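Local coordinates for protein superoxide dismutase (Anaplasma phagocytophilum, PDB 3JS4) that probably protects the cell by dismutating superoxide radicals into oxygen and hydrogen peroxide at an iron(III) centre, at residues Asp102-Ser107 with Asp205-His210; His126-Val131 with Asn135-Thr140; Leu153-Asp156 with Ala161-Val164. One frame throughout, in Å; residues are numbered along the deposited sequence.

How the contacts relate
From the N terminus, contact 1 opens first, at the end of helix 89-106, and closes only when helix 200-211 returns to Asp102-Ser107, with 97 residues lying between its two segments. Contacts 2 and 3 both fall within that long loop and follow one another without crossing. Contact 2 closes the short turn between helices 118-128 and 131-144; contact 3 then pairs strands 149-156 and 161-168. Contacts 2 and 3 meet where Phe128 CE2 lies 3.7 Å from Leu162 CB, and contacts 1 and 2 where Leu208 CD2 lies 3.7 Å from Phe138 CD1. Of the three, contact 1 is the one that joins the alpha-hairpin and C-terminal family regions.

Contact 1. Residues Asp102-Ser107 with Asp205-His210; sequences DFYWQS and DVFLEH
Tyr104 and Phe207 both carry CG anti to the backbone N (chi1 174° and -175°), and these extended torsions send the two rings out from their helices until they approach each other obliquely. The two rings come nearest at Tyr104 CE1 and Phe207 CE1, 4.3 Å apart, an apolar approach without stacking. The CB of Phe207 already leads toward the other helix, whereas Tyr104 closes the distance with the end of its ring. Slightly shorter is the contact of Phe207 CZ with Ser107 O, 4.1 Å and again oblique. Together these touches bury just 97 Å², and the nearest backbone approach, between the CA atoms of Ser107 and Phe207, is 9.9 Å; the segments therefore meet through an aromatic side chain and not by close backbone packing.

Ser107 is fixed from its own side. Its OG donates to Phe103 O over 2.7 Å, lying above the carbonyl plane with a C=O...OG angle of 136°. OG also accepts from Thr184 N, tying the residue just after helix 89-106 to strand 179-186 beside the place where Phe207 arrives. Within the same helix, Tyr104 CD2 sits 3.7 Å above the plane of the Trp105 ring, displaced toward its rim. The hydroxyl of Tyr104 is hydrogen-bonded to that of Tyr203, one turn before Phe207 on helix 200-211, which adds a polar link between the same two helices.

At their nearest atoms, the side chain of Tyr104 is about 3 Å from that of His45 and about 6 Å from the bound iron. Tyr104 thus lies beside the iron ligands His45 and Asp186, consistent with a second-shell position, and Phe207 packs behind it from helix 200-211, where the alpha-hairpin and C-terminal domains of an iron/manganese superoxide dismutase meet.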
ATOM      1  N   ASP A 102      -3.605  -5.170  -2.221  1.00  6.43           N
ATOM      2  CA  ASP A 102      -2.686  -6.251  -2.619  1.00  7.41           C
ATOM      3  C   ASP A 102      -1.265  -5.801  -2.223  1.00  7.00           C
ATOM      4  O   ASP A 102      -0.486  -6.583  -1.665  1.00  6.59           O
ATOM      5  CB  ASP A 102      -2.712  -6.547  -4.141  1.00  6.93           C
ATOM      6  CG  ASP A 102      -3.967  -7.301  -4.620  1.00  9.59           C
ATOM      7  OD1 ASP A 102      -4.749  -7.867  -3.826  1.00 10.21           O
ATOM      8  OD2 ASP A 102      -4.165  -7.339  -5.857  1.00 10.83           O
ATOM      9  N   PHE A 103      -0.935  -4.546  -2.516  1.00  6.72           N
ATOM     10  CA  PHE A 103       0.400  -4.001  -2.246  1.00  7.01           C
ATOM     11  C   PHE A 103       0.657  -3.947  -0.739  1.00  7.30           C
ATOM     12  O   PHE A 103       1.772  -4.233  -0.266  1.00  7.02           O
ATOM     13  CB  PHE A 103       0.507  -2.573  -2.816  1.00  7.13           C
ATOM     14  CG  PHE A 103       1.921  -2.162  -3.181  1.00  7.62           C
ATOM     15  CD1 PHE A 103       2.560  -2.734  -4.273  1.00  7.21           C
ATOM     16  CD2 PHE A 103       2.599  -1.195  -2.441  1.00  5.64           C
ATOM     17  CE1 PHE A 103       3.868  -2.367  -4.618  1.00 10.08           C
ATOM     18  CE2 PHE A 103       3.888  -0.811  -2.777  1.00  7.70           C
ATOM     19  CZ  PHE A 103       4.525  -1.390  -3.884  1.00  9.86           C
ATOM     20  N   TYR A 104      -0.385  -3.573   0.012  1.00  6.53           N
ATOM     21  CA  TYR A 104      -0.287  -3.452   1.468  1.00  6.15           C
ATOM     22  C   TYR A 104       0.051  -4.806   2.090  1.00  6.75           C
ATOM     23  O   TYR A 104       0.907  -4.885   2.982  1.00  6.72           O
ATOM     24  CB  TYR A 104      -1.632  -2.966   1.997  1.00  5.55           C
ATOM     25  CG  TYR A 104      -1.835  -2.897   3.488  1.00  5.80           C
ATOM     26  CD1 TYR A 104      -0.986  -2.147   4.308  1.00  6.34           C
ATOM     27  CD2 TYR A 104      -2.949  -3.522   4.076  1.00  2.31           C
ATOM     28  CE1 TYR A 104      -1.221  -2.046   5.681  1.00  5.03           C
ATOM     29  CE2 TYR A 104      -3.202  -3.417   5.435  1.00  5.30           C
ATOM     30  CZ  TYR A 104      -2.346  -2.675   6.231  1.00  4.90           C
ATOM     31  OH  TYR A 104      -2.593  -2.600   7.568  1.00  5.16           O
ATOM     32  N   TRP A 105      -0.650  -5.869   1.675  1.00  6.05           N
ATOM     33  CA  TRP A 105      -0.364  -7.167   2.280  1.00  6.00           C
ATOM     34  C   TRP A 105       1.061  -7.622   2.011  1.00  6.48           C
ATOM     35  O   TRP A 105       1.682  -8.252   2.882  1.00  5.49           O
ATOM     36  CB  TRP A 105      -1.376  -8.265   1.858  1.00  6.12           C
ATOM     37  CG  TRP A 105      -2.832  -7.874   2.063  1.00  5.96           C
ATOM     38  CD1 TRP A 105      -3.815  -7.842   1.109  1.00  5.58           C
ATOM     39  CD2 TRP A 105      -3.452  -7.468   3.290  1.00  6.01           C
ATOM     40  NE1 TRP A 105      -5.001  -7.448   1.668  1.00  5.15           N
ATOM     41  CE2 TRP A 105      -4.817  -7.224   3.004  1.00  6.46           C
ATOM     42  CE3 TRP A 105      -2.994  -7.328   4.618  1.00  5.46           C
ATOM     43  CZ2 TRP A 105      -5.732  -6.819   3.984  1.00  6.26           C
ATOM     44  CZ3 TRP A 105      -3.892  -6.908   5.592  1.00  6.06           C
ATOM     45  CH2 TRP A 105      -5.254  -6.651   5.265  1.00  5.20           C
ATOM     46  N   GLN A 106       1.569  -7.350   0.802  1.00  6.91           N
ATOM     47  CA  GLN A 106       2.950  -7.703   0.467  1.00  8.46           C
ATOM     48  C   GLN A 106       3.986  -6.847   1.215  1.00  8.03           C
ATOM     49  O   GLN A 106       5.156  -7.244   1.339  1.00  8.68           O
ATOM     50  CB  GLN A 106       3.181  -7.578  -1.049  1.00  9.22           C
ATOM     51  CG  GLN A 106       2.193  -8.360  -1.888  1.00 12.55           C
ATOM     52  CD  GLN A 106       2.419  -8.171  -3.374  1.00 19.53           C
ATOM     53  OE1 GLN A 106       1.733  -7.363  -4.025  1.00 23.83           O
ATOM     54  NE2 GLN A 106       3.395  -8.895  -3.924  1.00 20.47           N
ATOM     55  N   SER A 107       3.539  -5.690   1.707  1.00  7.33           N
ATOM     56  CA  SER A 107       4.366  -4.719   2.410  1.00  7.05           C
ATOM     57  C   SER A 107       4.580  -5.089   3.886  1.00  7.07           C
ATOM     58  O   SER A 107       5.189  -4.336   4.641  1.00  7.64           O
ATOM     59  CB  SER A 107       3.720  -3.329   2.299  1.00  6.23           C
ATOM     60  OG  SER A 107       3.790  -2.849   0.943  1.00  8.31           O
ATOM     61  N   ASP A 205       3.574   2.940  14.898  1.00  8.59           N
ATOM     62  CA  ASP A 205       4.708   2.438  15.666  1.00  9.09           C
ATOM     63  C   ASP A 205       4.871   0.950  15.481  1.00  8.76           C
ATOM     64  O   ASP A 205       5.974   0.478  15.209  1.00  8.50           O
ATOM     65  CB  ASP A 205       4.567   2.751  17.153  1.00  9.28           C
ATOM     66  CG  ASP A 205       4.696   4.230  17.466  1.00 13.03           C
ATOM     67  OD1 ASP A 205       5.086   5.024  16.579  1.00 16.09           O
ATOM     68  OD2 ASP A 205       4.407   4.594  18.627  1.00 17.34           O
ATOM     69  N   VAL A 206       3.764   0.221  15.615  1.00  8.48           N
ATOM     70  CA  VAL A 206       3.762  -1.214  15.452  1.00  9.02           C
ATOM     71  C   VAL A 206       4.145  -1.623  14.018  1.00  8.48           C
ATOM     72  O   VAL A 206       4.906  -2.582  13.812  1.00  7.69           O
ATOM     73  CB  VAL A 206       2.402  -1.790  15.859  1.00  8.95           C
ATOM     74  CG1 VAL A 206       2.253  -3.194  15.345  1.00 10.83           C
ATOM     75  CG2 VAL A 206       2.259  -1.761  17.374  1.00 11.50           C
ATOM     76  N   PHE A 207       3.624  -0.891  13.027  1.00  8.13           N
ATOM     77  CA  PHE A 207       3.982  -1.163  11.632  1.00  7.55           C
ATOM     78  C   PHE A 207       5.511  -1.122  11.392  1.00  7.44           C
ATOM     79  O   PHE A 207       6.109  -2.039  10.791  1.00  7.41           O
ATOM     80  CB  PHE A 207       3.271  -0.163  10.703  1.00  7.92           C
ATOM     81  CG  PHE A 207       3.494  -0.434   9.223  1.00  9.31           C
ATOM     82  CD1 PHE A 207       2.647  -1.296   8.526  1.00  8.85           C
ATOM     83  CD2 PHE A 207       4.539   0.178   8.539  1.00  8.77           C
ATOM     84  CE1 PHE A 207       2.818  -1.555   7.140  1.00  8.22           C
ATOM     85  CE2 PHE A 207       4.744  -0.080   7.151  1.00  9.90           C
ATOM     86  CZ  PHE A 207       3.876  -0.941   6.456  1.00  9.85           C
ATOM     87  N   LEU A 208       6.142  -0.057  11.852  1.00  7.58           N
ATOM     88  CA  LEU A 208       7.581   0.117  11.659  1.00  7.93           C
ATOM     89  C   LEU A 208       8.371  -0.867  12.507  1.00  8.56           C
ATOM     90  O   LEU A 208       9.463  -1.305  12.115  1.00  8.21           O
ATOM     91  CB  LEU A 208       7.983   1.555  12.026  1.00  8.09           C
ATOM     92  CG  LEU A 208       7.529   2.644  11.034  1.00  8.61           C
ATOM     93  CD1 LEU A 208       7.666   4.031  11.675  1.00  6.47           C
ATOM     94  CD2 LEU A 208       8.320   2.565   9.709  1.00  7.19           C
ATOM     95  N   GLU A 209       7.837  -1.195  13.687  1.00  8.78           N
ATOM     96  CA  GLU A 209       8.581  -2.006  14.658  1.00  9.75           C
ATOM     97  C   GLU A 209       8.564  -3.498  14.340  1.00  9.29           C
ATOM     98  O   GLU A 209       9.560  -4.189  14.593  1.00  8.68           O
ATOM     99  CB  GLU A 209       8.067  -1.764  16.091  1.00  9.69           C
ATOM    100  CG  GLU A 209       8.704  -0.524  16.740  1.00 15.05           C
ATOM    101  CD  GLU A 209       7.945   0.003  17.947  1.00 21.38           C
ATOM    102  OE1 GLU A 209       7.209  -0.776  18.590  1.00 25.67           O
ATOM    103  OE2 GLU A 209       8.081   1.203  18.262  1.00 25.08           O
ATOM    104  N   HIS A 210       7.437  -3.978  13.800  1.00  8.24           N
ATOM    105  CA  HIS A 210       7.193  -5.416  13.665  1.00  8.68           C
ATOM    106  C   HIS A 210       6.566  -5.906  12.362  1.00  8.13           C
ATOM    107  O   HIS A 210       6.485  -7.111  12.164  1.00  8.22           O
ATOM    108  CB  HIS A 210       6.379  -5.937  14.863  1.00  8.89           C
ATOM    109  CG  HIS A 210       7.122  -5.858  16.161  1.00 10.36           C
ATOM    110  ND1 HIS A 210       8.206  -6.662  16.444  1.00 12.24           N
ATOM    111  CD2 HIS A 210       6.972  -5.041  17.234  1.00 12.18           C
ATOM    112  CE1 HIS A 210       8.686  -6.352  17.637  1.00 10.58           C
ATOM    113  NE2 HIS A 210       7.947  -5.387  18.145  1.00 11.97           N
TER

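Contact 2. Residues His126-Val131 with Asn135-Thr140; sequences HSFGSV and NNAFTT
Phe128 reaches across to Ala137 with CD1 of its ring. From CB, its CG stands anti to the carbonyl carbon (chi1 -54°), directing the ring at helix 131-144; CD1 then comes 4.2 Å from Ala137 CB, an oblique contact. Farther out, CE1 and CE2 pack on Val164 and Leu162 of strand 161-168. Ser127 CB sits 3.8 Å above one face of the ring, displaced toward the rim.

The second point of contact is backbone: Asn135 N donates to Val131 O over 2.9 Å with an N-H...O angle of 166°, the first-turn bond of helix 131-144. The Asn135 side chain lies alongside, its CG 3.8 Å from the same oxygen. Gly129, at positive phi (86°), ends the preceding helix, and Ser130 is the N-cap of the next, its OG accepting from Gly133 N.

One turn on, Asn135 O takes both Thr139 N and Thr139 OG1, at 2.9 and 2.8 Å, from opposite faces of its plane. Chemically, then, the corner between helices 118-128 and 131-144 combines an apolar touch with polar bonds that are local to helix 131-144, so its two helices are joined across the contact mainly by the Phe128 ring.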
ATOM      1  N   HIS A 126      21.439   8.013   2.905  1.00 17.18           N
ATOM      2  CA  HIS A 126      21.464   9.058   1.887  1.00 17.04           C
ATOM      3  C   HIS A 126      20.149   9.834   1.798  1.00 16.55           C
ATOM      4  O   HIS A 126      20.164  11.062   1.748  1.00 15.98           O
ATOM      5  CB  HIS A 126      21.821   8.452   0.519  1.00 17.49           C
ATOM      6  CG  HIS A 126      21.612   9.381  -0.640  1.00 19.39           C
ATOM      7  ND1 HIS A 126      22.326  10.550  -0.800  1.00 20.17           N
ATOM      8  CD2 HIS A 126      20.779   9.301  -1.706  1.00 20.46           C
ATOM      9  CE1 HIS A 126      21.935  11.157  -1.906  1.00 20.85           C
ATOM     10  NE2 HIS A 126      20.996  10.420  -2.474  1.00 21.71           N
ATOM     11  N   SER A 127      19.020   9.118   1.802  1.00 15.88           N
ATOM     12  CA  SER A 127      17.713   9.745   1.579  1.00 15.78           C
ATOM     13  C   SER A 127      17.113  10.404   2.824  1.00 15.41           C
ATOM     14  O   SER A 127      16.457  11.442   2.708  1.00 15.44           O
ATOM     15  CB  SER A 127      16.702   8.753   0.975  1.00 15.69           C
ATOM     16  OG  SER A 127      17.258   8.016  -0.113  1.00 16.90           O
ATOM     17  N   PHE A 128      17.325   9.807   4.000  1.00 14.61           N
ATOM     18  CA  PHE A 128      16.707  10.298   5.237  1.00 14.30           C
ATOM     19  C   PHE A 128      17.669  10.676   6.363  1.00 14.69           C
ATOM     20  O   PHE A 128      17.216  10.932   7.484  1.00 15.22           O
ATOM     21  CB  PHE A 128      15.711   9.257   5.782  1.00 14.11           C
ATOM     22  CG  PHE A 128      14.680   8.835   4.792  1.00 12.61           C
ATOM     23  CD1 PHE A 128      13.606   9.665   4.488  1.00 12.20           C
ATOM     24  CD2 PHE A 128      14.785   7.611   4.148  1.00 12.64           C
ATOM     25  CE1 PHE A 128      12.637   9.277   3.551  1.00 11.32           C
ATOM     26  CE2 PHE A 128      13.829   7.210   3.215  1.00 11.40           C
ATOM     27  CZ  PHE A 128      12.756   8.057   2.904  1.00 11.26           C
ATOM     28  N   GLY A 129      18.973  10.684   6.096  1.00 14.58           N
ATOM     29  CA  GLY A 129      19.964  10.998   7.131  1.00 14.79           C
ATOM     30  C   GLY A 129      20.370   9.782   7.953  1.00 15.01           C
ATOM     31  O   GLY A 129      21.558   9.599   8.245  1.00 14.22           O
ATOM     32  N   SER A 130      19.380   8.955   8.326  1.00 14.89           N
ATOM     33  CA  SER A 130      19.585   7.737   9.142  1.00 15.17           C
ATOM     34  C   SER A 130      18.316   6.871   9.176  1.00 15.42           C
ATOM     35  O   SER A 130      17.256   7.273   8.686  1.00 15.19           O
ATOM     36  CB  SER A 130      19.961   8.096  10.578  1.00 15.28           C
ATOM     37  OG  SER A 130      18.867   8.707  11.241  1.00 15.29           O
ATOM     38  N   VAL A 131      18.423   5.691   9.774  1.00 15.78           N
ATOM     39  CA  VAL A 131      17.245   4.855   9.998  1.00 15.87           C
ATOM     40  C   VAL A 131      16.188   5.638  10.791  1.00 15.86           C
ATOM     41  O   VAL A 131      15.019   5.716  10.380  1.00 15.27           O
ATOM     42  CB  VAL A 131      17.620   3.526  10.694  1.00 16.18           C
ATOM     43  CG1 VAL A 131      16.390   2.735  11.042  1.00 15.37           C
ATOM     44  CG2 VAL A 131      18.544   2.706   9.776  1.00 16.65           C
ATOM     45  N   ASN A 135      12.209   6.518  10.046  1.00 11.96           N
ATOM     46  CA  ASN A 135      11.077   6.263  10.953  1.00 12.63           C
ATOM     47  C   ASN A 135      10.305   7.556  11.213  1.00 12.19           C
ATOM     48  O   ASN A 135       9.078   7.564  11.195  1.00 10.69           O
ATOM     49  CB  ASN A 135      11.527   5.670  12.286  1.00 12.56           C
ATOM     50  CG  ASN A 135      12.041   4.244  12.159  1.00 15.27           C
ATOM     51  OD1 ASN A 135      11.750   3.529  11.185  1.00 17.33           O
ATOM     52  ND2 ASN A 135      12.817   3.818  13.155  1.00 16.81           N
ATOM     53  N   ASN A 136      11.037   8.651  11.437  1.00 12.36           N
ATOM     54  CA  ASN A 136      10.397   9.945  11.691  1.00 12.73           C
ATOM     55  C   ASN A 136       9.592  10.468  10.521  1.00 12.18           C
ATOM     56  O   ASN A 136       8.507  10.997  10.727  1.00 12.12           O
ATOM     57  CB  ASN A 136      11.399  10.991  12.188  1.00 13.33           C
ATOM     58  CG  ASN A 136      11.926  10.668  13.592  1.00 16.43           C
ATOM     59  OD1 ASN A 136      11.344   9.843  14.316  1.00 20.37           O
ATOM     60  ND2 ASN A 136      13.033  11.290  13.971  1.00 18.24           N
ATOM     61  N   ALA A 137      10.106  10.297   9.302  1.00 11.63           N
ATOM     62  CA  ALA A 137       9.429  10.795   8.104  1.00 11.36           C
ATOM     63  C   ALA A 137       8.174   9.961   7.850  1.00 11.61           C
ATOM     64  O   ALA A 137       7.113  10.500   7.551  1.00 11.61           O
ATOM     65  CB  ALA A 137      10.357  10.740   6.900  1.00 11.76           C
ATOM     66  N   PHE A 138       8.314   8.646   7.987  1.00 11.01           N
ATOM     67  CA  PHE A 138       7.213   7.734   7.780  1.00 11.32           C
ATOM     68  C   PHE A 138       6.103   7.999   8.796  1.00 11.08           C
ATOM     69  O   PHE A 138       4.929   8.017   8.426  1.00 11.31           O
ATOM     70  CB  PHE A 138       7.705   6.282   7.860  1.00 11.30           C
ATOM     71  CG  PHE A 138       6.814   5.292   7.157  1.00 11.26           C
ATOM     72  CD1 PHE A 138       5.831   4.611   7.852  1.00 10.05           C
ATOM     73  CD2 PHE A 138       6.962   5.048   5.791  1.00 10.18           C
ATOM     74  CE1 PHE A 138       5.006   3.676   7.196  1.00 11.19           C
ATOM     75  CE2 PHE A 138       6.143   4.119   5.134  1.00 11.25           C
ATOM     76  CZ  PHE A 138       5.154   3.433   5.848  1.00  9.41           C
ATOM     77  N   THR A 139       6.473   8.233  10.061  1.00 10.68           N
ATOM     78  CA  THR A 139       5.484   8.454  11.128  1.00 10.66           C
ATOM     79  C   THR A 139       4.765   9.795  10.931  1.00 10.78           C
ATOM     80  O   THR A 139       3.540   9.873  11.026  1.00 10.46           O
ATOM     81  CB  THR A 139       6.133   8.374  12.545  1.00 10.68           C
ATOM     82  OG1 THR A 139       6.762   7.093  12.719  1.00 10.18           O
ATOM     83  CG2 THR A 139       5.091   8.576  13.649  1.00 10.70           C
ATOM     84  N   THR A 140       5.540  10.834  10.609  1.00 10.58           N
ATOM     85  CA  THR A 140       5.016  12.177  10.363  1.00 10.15           C
ATOM     86  C   THR A 140       4.023  12.150   9.212  1.00 10.02           C
ATOM     87  O   THR A 140       2.982  12.827   9.239  1.00  9.01           O
ATOM     88  CB  THR A 140       6.189  13.143  10.040  1.00 10.40           C
ATOM     89  OG1 THR A 140       7.030  13.244  11.195  1.00 12.80           O
ATOM     90  CG2 THR A 140       5.709  14.549   9.646  1.00 10.59           C
TER

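Contact 3. Residues Leu153-Asp156 with Ala161-Val164; sequences LVYD and ALKV
Leu153 begins the pairing opposite Val164, as a non-hydrogen-bonded antiparallel pair whose CA atoms are 4.8 Å apart. Holding CG anti to the backbone N, it swings CD1 over the neighbouring strand, where that methyl lies 4.1 Å from Leu162 CB and also approaches Val164 CG2. The side chains of Leu153 and Leu162 are skewed against one another.

Val154 follows in a hydrogen-bonded pair with Lys163. Its N donates to Lys163 O over 2.9 Å, and its O accepts from Lys163 N at the same length; the angles at hydrogen, 172° and 163°, make both bonds nearly straight. On the opposite face of the sheet from Leu153, Val154 CG2 lies 3.8 Å from Lys163 CB.

Tyr155 returns to the Leu153 face opposite Leu162, whose CD2 comes to the ring's edge near its plane, 4.3 Å from Tyr155 CD1. Asp156 makes the last pair, its N donating to Ala161 O over 3.0 Å. Its CB packs on Lys163 CG at 3.7 Å, but the two charged ends do not meet: Asp156 OD2 instead accepts from Ala159 N in the connecting turn.

The segments are inclined at 139° between their N-to-C directions, a strongly twisted beta hairpin. Strand 149-156 is the middle of the three-stranded sheet, with 179-186 along its other side. Over the face bearing Leu153, Tyr155, Leu162 and Val164 lie helices 118-128, 131-144 and 214-223, while Val154, on the other face, touches the loop at Pro173.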
ATOM      1  N   LEU A 153       6.424   4.367   0.888  1.00  6.97           N
ATOM      2  CA  LEU A 153       7.856   4.491   0.636  1.00  7.23           C
ATOM      3  C   LEU A 153       8.029   4.345  -0.874  1.00  7.27           C
ATOM      4  O   LEU A 153       7.570   3.361  -1.470  1.00  7.27           O
ATOM      5  CB  LEU A 153       8.678   3.418   1.382  1.00  7.11           C
ATOM      6  CG  LEU A 153      10.196   3.414   1.148  1.00  7.52           C
ATOM      7  CD1 LEU A 153      10.806   4.792   1.514  1.00  5.41           C
ATOM      8  CD2 LEU A 153      10.909   2.280   1.926  1.00  7.70           C
ATOM      9  N   VAL A 154       8.654   5.331  -1.500  1.00  7.70           N
ATOM     10  CA  VAL A 154       8.827   5.294  -2.953  1.00  8.47           C
ATOM     11  C   VAL A 154      10.253   5.577  -3.340  1.00  9.37           C
ATOM     12  O   VAL A 154      11.008   6.164  -2.540  1.00  8.95           O
ATOM     13  CB  VAL A 154       7.914   6.325  -3.697  1.00  8.56           C
ATOM     14  CG1 VAL A 154       6.446   6.066  -3.371  1.00  7.64           C
ATOM     15  CG2 VAL A 154       8.325   7.792  -3.366  1.00  7.46           C
ATOM     16  N   TYR A 155      10.618   5.169  -4.561  1.00  9.66           N
ATOM     17  CA  TYR A 155      11.838   5.659  -5.183  1.00 10.67           C
ATOM     18  C   TYR A 155      11.502   6.745  -6.206  1.00 11.35           C
ATOM     19  O   TYR A 155      10.789   6.497  -7.178  1.00 10.78           O
ATOM     20  CB  TYR A 155      12.649   4.533  -5.829  1.00 10.51           C
ATOM     21  CG  TYR A 155      13.911   5.042  -6.495  1.00 11.74           C
ATOM     22  CD1 TYR A 155      15.045   5.323  -5.747  1.00 13.26           C
ATOM     23  CD2 TYR A 155      13.953   5.279  -7.869  1.00 13.99           C
ATOM     24  CE1 TYR A 155      16.197   5.805  -6.347  1.00 15.39           C
ATOM     25  CE2 TYR A 155      15.106   5.773  -8.485  1.00 14.15           C
ATOM     26  CZ  TYR A 155      16.217   6.029  -7.712  1.00 15.26           C
ATOM     27  OH  TYR A 155      17.362   6.510  -8.292  1.00 18.32           O
ATOM     28  N   ASP A 156      12.027   7.944  -5.965  1.00 12.38           N
ATOM     29  CA  ASP A 156      11.761   9.123  -6.770  1.00 13.73           C
ATOM     30  C   ASP A 156      12.868   9.214  -7.809  1.00 14.91           C
ATOM     31  O   ASP A 156      14.029   9.504  -7.476  1.00 13.99           O
ATOM     32  CB  ASP A 156      11.743  10.370  -5.869  1.00 13.75           C
ATOM     33  CG  ASP A 156      11.436  11.660  -6.623  1.00 15.57           C
ATOM     34  OD1 ASP A 156      10.544  12.399  -6.167  1.00 18.05           O
ATOM     35  OD2 ASP A 156      12.075  11.945  -7.654  1.00 14.71           O
ATOM     36  N   ALA A 161      16.510   9.190  -5.020  1.00 13.62           N
ATOM     37  CA  ALA A 161      16.498   8.924  -3.598  1.00 12.32           C
ATOM     38  C   ALA A 161      15.147   8.342  -3.237  1.00 11.62           C
ATOM     39  O   ALA A 161      14.193   8.472  -4.012  1.00 11.19           O
ATOM     40  CB  ALA A 161      16.760  10.214  -2.812  1.00 12.04           C
ATOM     41  N   LEU A 162      15.099   7.667  -2.088  1.00 10.85           N
ATOM     42  CA  LEU A 162      13.861   7.217  -1.487  1.00 10.35           C
ATOM     43  C   LEU A 162      13.149   8.444  -0.924  1.00 10.28           C
ATOM     44  O   LEU A 162      13.797   9.419  -0.523  1.00 10.37           O
ATOM     45  CB  LEU A 162      14.136   6.202  -0.374  1.00 10.55           C
ATOM     46  CG  LEU A 162      14.956   4.949  -0.725  1.00 10.89           C
ATOM     47  CD1 LEU A 162      15.277   4.174   0.552  1.00 11.35           C
ATOM     48  CD2 LEU A 162      14.207   4.030  -1.708  1.00  9.14           C
ATOM     49  N   LYS A 163      11.820   8.408  -0.950  1.00  9.58           N
ATOM     50  CA  LYS A 163      10.986   9.446  -0.357  1.00  9.39           C
ATOM     51  C   LYS A 163       9.817   8.775   0.355  1.00  8.79           C
ATOM     52  O   LYS A 163       9.434   7.657   0.005  1.00  8.65           O
ATOM     53  CB  LYS A 163      10.417  10.369  -1.438  1.00  9.51           C
ATOM     54  CG  LYS A 163      11.431  11.210  -2.236  1.00 10.57           C
ATOM     55  CD  LYS A 163      12.050  12.301  -1.417  1.00 13.81           C
ATOM     56  CE  LYS A 163      13.197  12.974  -2.181  1.00 15.65           C
ATOM     57  NZ  LYS A 163      13.798  14.049  -1.353  1.00 15.82           N
ATOM     58  N   VAL A 164       9.244   9.464   1.341  1.00  8.52           N
ATOM     59  CA  VAL A 164       7.936   9.081   1.876  1.00  7.41           C
ATOM     60  C   VAL A 164       6.885  10.095   1.397  1.00  7.98           C
ATOM     61  O   VAL A 164       7.094  11.314   1.526  1.00  7.05           O
ATOM     62  CB  VAL A 164       7.962   9.016   3.398  1.00  7.44           C
ATOM     63  CG1 VAL A 164       6.565   8.666   3.944  1.00  7.99           C
ATOM     64  CG2 VAL A 164       9.011   7.969   3.886  1.00  6.62           C
TER